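Coclaurine N-methyltransferase (Coptis japonica, PDB 6GKV) transfers a methyl group from S-adenosyl-L-methionine to the ring nitrogen of coclaurine, a tetrahydroisoquinoline, in alkaloid biosynthesis. Local coordinates at residues 125-130 / 193-198. Residues are numbered along the deposited sequence; the frame is centred on the assembly and turned at random.
Sequences QSVLDL and RILVIE. With F2W (6,7-dimethoxy-2-methyl-1,2,3,4-tetrahydroisoquinolin-2-ium), chain D; SAH (S-adenosyl-L-homocysteine), chain C.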
# COMPACT_ATOMS: atom_id res chain seq x y z
N GLN A 125 -5.36 -23.00 -21.12
CA GLN A 125 -4.76 -21.66 -21.18
C GLN A 125 -3.36 -21.60 -21.76
O GLN A 125 -2.64 -22.59 -21.78
CB GLN A 125 -4.78 -21.02 -19.79
CG GLN A 125 -5.96 -20.07 -19.59
CD GLN A 125 -6.57 -20.16 -18.22
OE1 GLN A 125 -5.88 -20.46 -17.24
NE2 GLN A 125 -7.88 -19.93 -18.14
N SER A 126 -2.99 -20.42 -22.24
CA SER A 126 -1.64 -20.16 -22.75
C SER A 126 -0.82 -19.47 -21.66
O SER A 126 -1.17 -18.37 -21.23
CB SER A 126 -1.71 -19.27 -23.98
OG SER A 126 -2.48 -18.11 -23.68
N VAL A 127 0.26 -20.10 -21.21
CA VAL A 127 0.96 -19.60 -20.02
C VAL A 127 2.39 -19.17 -20.31
O VAL A 127 3.17 -19.91 -20.89
CB VAL A 127 0.98 -20.67 -18.92
CG1 VAL A 127 1.62 -20.12 -17.63
CG2 VAL A 127 -0.41 -21.17 -18.66
N LEU A 128 2.73 -17.95 -19.89
CA LEU A 128 4.07 -17.39 -20.04
C LEU A 128 4.78 -17.29 -18.70
O LEU A 128 4.28 -16.67 -17.76
CB LEU A 128 4.00 -16.02 -20.69
CG LEU A 128 5.29 -15.25 -20.90
CD1 LEU A 128 6.23 -16.04 -21.77
CD2 LEU A 128 4.98 -13.90 -21.54
N ASP A 129 5.96 -17.89 -18.63
CA ASP A 129 6.74 -17.92 -17.40
C ASP A 129 7.98 -17.04 -17.56
O ASP A 129 9.00 -17.49 -18.09
CB ASP A 129 7.11 -19.36 -17.06
CG ASP A 129 7.83 -19.49 -15.74
OD1 ASP A 129 7.76 -18.55 -14.92
OD2 ASP A 129 8.45 -20.54 -15.50
N LEU A 130 7.88 -15.79 -17.10
CA LEU A 130 8.96 -14.82 -17.26
C LEU A 130 10.03 -14.99 -16.20
O LEU A 130 9.77 -14.81 -15.01
CB LEU A 130 8.42 -13.39 -17.23
CG LEU A 130 7.63 -12.96 -18.46
CD1 LEU A 130 7.11 -11.54 -18.34
CD2 LEU A 130 8.50 -13.10 -19.69
N ARG A 193 -2.11 -16.09 -19.28
CA ARG A 193 -1.56 -15.95 -17.95
C ARG A 193 -0.06 -15.81 -18.02
O ARG A 193 0.64 -16.61 -18.64
CB ARG A 193 -2.00 -17.11 -17.07
CG ARG A 193 -3.23 -16.73 -16.22
CD ARG A 193 -4.21 -17.86 -16.11
NE ARG A 193 -5.44 -17.49 -15.40
CZ ARG A 193 -6.47 -16.86 -15.94
NH1 ARG A 193 -6.45 -16.51 -17.22
NH2 ARG A 193 -7.54 -16.59 -15.21
N ILE A 194 0.41 -14.73 -17.41
CA ILE A 194 1.81 -14.44 -17.30
C ILE A 194 2.22 -14.57 -15.86
O ILE A 194 1.66 -13.92 -14.98
CB ILE A 194 2.15 -13.05 -17.81
CG1 ILE A 194 1.67 -12.92 -19.26
CG2 ILE A 194 3.67 -12.80 -17.69
CD1 ILE A 194 1.76 -11.51 -19.78
N LEU A 195 3.19 -15.43 -15.62
CA LEU A 195 3.67 -15.70 -14.29
C LEU A 195 5.07 -15.14 -14.14
O LEU A 195 5.94 -15.41 -14.95
CB LEU A 195 3.66 -17.19 -14.02
CG LEU A 195 2.30 -17.83 -14.26
CD1 LEU A 195 2.43 -19.34 -14.27
CD2 LEU A 195 1.36 -17.41 -13.17
N VAL A 196 5.28 -14.35 -13.09
CA VAL A 196 6.58 -13.75 -12.84
C VAL A 196 7.03 -14.04 -11.41
O VAL A 196 6.59 -13.36 -10.47
CB VAL A 196 6.55 -12.22 -13.05
CG1 VAL A 196 7.97 -11.65 -12.94
CG2 VAL A 196 5.97 -11.88 -14.42
N ILE A 197 7.92 -15.01 -11.24
CA ILE A 197 8.36 -15.41 -9.91
C ILE A 197 9.76 -14.89 -9.57
O ILE A 197 10.76 -15.46 -9.98
CB ILE A 197 8.33 -16.94 -9.74
CG1 ILE A 197 6.99 -17.48 -10.23
CG2 ILE A 197 8.57 -17.34 -8.25
CD1 ILE A 197 5.79 -16.82 -9.57
N GLU A 198 9.79 -13.79 -8.83
CA GLU A 198 11.02 -13.22 -8.27
C GLU A 198 11.97 -12.81 -9.38
O GLU A 198 13.08 -13.29 -9.46
CB GLU A 198 11.68 -14.21 -7.29
CG GLU A 198 10.83 -14.43 -6.04
CD GLU A 198 11.50 -15.28 -4.98
OE1 GLU A 198 12.75 -15.40 -4.99
OE2 GLU A 198 10.77 -15.84 -4.14
CAM F2W D . 18.96 -15.76 -0.19
OAK F2W D . 18.49 -14.39 -0.19
CAB F2W D . 17.79 -14.13 -1.34
CAA F2W D . 17.56 -15.09 -2.33
CAF F2W D . 16.85 -14.70 -3.47
CAJ F2W D . 16.54 -15.59 -4.49
CAI F2W D . 16.24 -15.00 -5.90
NAH F2W D . 15.12 -14.08 -5.68
CAO F2W D . 15.06 -13.35 -6.97
CAG F2W D . 15.76 -13.13 -4.77
CAE F2W D . 16.34 -13.44 -3.58
CAD F2W D . 16.60 -12.47 -2.61
CAC F2W D . 17.30 -12.84 -1.47
OAL F2W D . 17.61 -11.98 -0.45
CAN F2W D . 17.13 -10.63 -0.50
N SAH C . 11.64 -17.93 -11.53
CA SAH C . 12.62 -18.97 -11.23
CB SAH C . 13.96 -18.36 -10.85
CG SAH C . 13.91 -17.03 -10.11
SD SAH C . 15.57 -16.31 -9.94
C SAH C . 12.15 -19.88 -10.10
O SAH C . 11.21 -19.49 -9.39
OXT SAH C . 12.68 -20.98 -9.88
C5' SAH C . 15.29 -15.07 -11.23
C4' SAH C . 15.14 -15.64 -12.64
O4' SAH C . 14.98 -14.59 -13.59
C3' SAH C . 16.36 -16.44 -13.09
O3' SAH C . 15.93 -17.53 -13.87
C2' SAH C . 17.13 -15.52 -14.00
O2' SAH C . 17.77 -16.29 -14.99
C1' SAH C . 16.01 -14.64 -14.57
N9 SAH C . 16.46 -13.28 -14.95
C8 SAH C . 17.15 -12.37 -14.19
N7 SAH C . 17.35 -11.25 -14.94
C5 SAH C . 16.80 -11.45 -16.17
C6 SAH C . 16.72 -10.65 -17.32
N6 SAH C . 17.25 -9.43 -17.35
N1 SAH C . 16.08 -11.15 -18.44
C2 SAH C . 15.53 -12.42 -18.42
N3 SAH C . 15.61 -13.20 -17.28
C4 SAH C . 16.24 -12.72 -16.18
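S126 O accepts from R193 N at 3.1 Å, the first rung of a parallel ladder in which residues of one strand bond to both neighbours of their partner. L128 is gripped twice: its N gives to R193 O (2.8 Å), its O takes L195 N at 2.7 Å with an N-H...O angle of 177°. L130 N then closes on L195 O. Apolar contacts flank the rungs: V127 CG1, opposite the backbone N (chi1 -176°), meets L195 CD1 at 3.5 Å, and L130 CD1 meets I194 CG2. D129 OD2 is bonded to T138, whereas D129 OD1 is buried without a partner. At the N-terminal end of the pair, the Q125 amide stacks on one face of the R193 guanidinium, the planes 14° apart. Q122 N satisfies Q125 OE1, and R193 NE donates to A119 O; an alanine in place of R193 would probably leave A119 O without this donor and the Q125 amide without its stacking partner. Beyond the last rung, I197 O accepts from SAH N (3.0 Å) and E198 OE1 from the ammonium NAH of methylated F2W (2.8 Å), while C94 N serves E198 OE2. Adjacent central parallel strands, with cofactor bound past their C-terminal ends, typify Rossmann-like methyltransferases.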